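Nuclear inclusion protein A (Tobacco vein mottling virus, PDB 3MMG) probably cleaves peptide bonds as a 3C-type cysteine protease of the potyviral peptidase family C4. Local coordinates at residues R31-G36 with A151-V156. The protein carries 3 engineered substitutions. Residues are numbered along the deposited sequence; the frame is centred on the assembly and turned at random.
Sequences RLFGIG and AGSPLV. Engineered in segment 151-156: Ala151 (natural residue Cys).
A backbone hydrogen bond from Phe33 N to Ala151 O, 2.9 Å long, ties the loop at residue 151 to strand 28-37 of the N-terminal barrel of this chymotrypsin-like protease. The bond is nearly straight, 176° at the hydrogen. One residue on, the CA atoms of Phe33 and Gly152 come nearer than any other CA pair of the two segments, and Gly152 CA lies 3.3 Å from Phe33 O in a CA-H...O contact. Gly152, with its positive phi of 96° and no side chain, lets the carbonyl approach this closely. The Phe33 ring, with CG beside the backbone N and anti to the carbonyl carbon (chi1 -71°), has Ala151 O at its edge, while Ser153 OG approaches CD1 obliquely at 3.5 Å. That hydroxyl has its hydrogen bond with Gln150 O. Phe33 is also the more open member of the contact, partly exposed where its other touching residues are buried. Leu32 CD1 meets the methyl of Ala151 at 4.1 Å, close to His46 and a polar side chain of the bound peptide. The contact thins at the other end, where Ile35 CD1 touches Pro154 CB at 4.1 Å, the side chains crossing at a slant, before the two chains part and Leu155 and Val156 pack on strand 109-116. Ala151 is an engineered replacement of the natural Cys, which in this family is the nucleophile that works with a histidine. Chemically, one straight bond and a close glycine pin the backbone of the nucleophile position to the N-terminal barrel, with mostly apolar side chains on the flanks, consistent with an active site built in the cleft between two barrels.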
# COMPACT_ATOMS: atom_id res chain seq x y z
N ARG A 31 -6.38 9.34 5.64
CA ARG A 31 -5.32 9.79 4.72
C ARG A 31 -4.22 8.74 4.66
O ARG A 31 -3.54 8.49 5.66
CB ARG A 31 -4.74 11.12 5.19
CG ARG A 31 -5.74 12.25 5.25
CD ARG A 31 -5.56 13.23 4.10
NE ARG A 31 -6.04 14.53 4.50
CZ ARG A 31 -5.77 15.68 3.88
NH1 ARG A 31 -5.01 15.72 2.79
NH2 ARG A 31 -6.27 16.80 4.36
N LEU A 32 -4.08 8.10 3.50
CA LEU A 32 -3.10 7.04 3.28
C LEU A 32 -2.36 7.28 1.96
O LEU A 32 -2.59 8.29 1.28
CB LEU A 32 -3.80 5.66 3.24
CG LEU A 32 -4.77 5.16 4.32
CD1 LEU A 32 -4.85 3.63 4.28
CD2 LEU A 32 -4.37 5.58 5.69
N PHE A 33 -1.45 6.37 1.63
CA PHE A 33 -0.79 6.36 0.32
C PHE A 33 -1.31 5.17 -0.48
O PHE A 33 -1.85 4.20 0.10
CB PHE A 33 0.72 6.25 0.50
CG PHE A 33 1.35 7.50 1.05
CD1 PHE A 33 1.41 7.73 2.42
CD2 PHE A 33 1.84 8.47 0.17
CE1 PHE A 33 1.98 8.91 2.94
CE2 PHE A 33 2.41 9.64 0.67
CZ PHE A 33 2.49 9.85 2.06
N GLY A 34 -1.13 5.25 -1.79
CA GLY A 34 -1.42 4.14 -2.68
C GLY A 34 -0.36 4.02 -3.77
O GLY A 34 0.56 4.85 -3.87
N ILE A 35 -0.49 2.97 -4.58
CA ILE A 35 0.39 2.74 -5.73
C ILE A 35 -0.44 2.67 -7.02
O ILE A 35 -1.33 1.85 -7.12
CB ILE A 35 1.15 1.39 -5.58
CG1 ILE A 35 1.91 1.35 -4.25
CG2 ILE A 35 2.12 1.17 -6.79
CD1 ILE A 35 2.48 -0.03 -3.88
N GLY A 36 -0.17 3.54 -7.98
CA GLY A 36 -0.84 3.46 -9.28
C GLY A 36 -0.17 2.48 -10.22
O GLY A 36 1.06 2.34 -10.26
N ALA A 151 0.41 4.49 6.09
CA ALA A 151 -0.08 3.19 5.58
C ALA A 151 -0.23 3.31 4.05
O ALA A 151 -0.61 4.37 3.52
CB ALA A 151 -1.37 2.76 6.24
N GLY A 152 0.11 2.23 3.36
CA GLY A 152 0.03 2.20 1.89
C GLY A 152 1.34 2.51 1.21
O GLY A 152 1.47 2.29 -0.02
N SER A 153 2.32 3.01 1.97
CA SER A 153 3.66 3.30 1.44
C SER A 153 4.34 2.00 1.05
O SER A 153 4.36 1.04 1.84
CB SER A 153 4.50 4.08 2.45
OG SER A 153 3.85 5.30 2.84
N PRO A 154 4.87 1.93 -0.18
CA PRO A 154 5.58 0.69 -0.56
C PRO A 154 6.83 0.40 0.26
O PRO A 154 7.59 1.31 0.61
CB PRO A 154 5.97 0.92 -2.03
CG PRO A 154 5.93 2.39 -2.23
CD PRO A 154 4.86 2.92 -1.27
N LEU A 155 7.02 -0.88 0.55
CA LEU A 155 8.29 -1.42 1.03
C LEU A 155 8.99 -2.11 -0.12
O LEU A 155 8.41 -3.00 -0.77
CB LEU A 155 8.07 -2.41 2.17
CG LEU A 155 7.68 -1.86 3.56
CD1 LEU A 155 8.75 -0.90 4.10
CD2 LEU A 155 6.28 -1.19 3.55
N VAL A 156 10.22 -1.67 -0.38
CA VAL A 156 10.93 -2.02 -1.60
C VAL A 156 12.19 -2.82 -1.25
O VAL A 156 12.96 -2.41 -0.38
CB VAL A 156 11.32 -0.72 -2.40
CG1 VAL A 156 12.08 -1.07 -3.68
CG2 VAL A 156 10.08 0.08 -2.75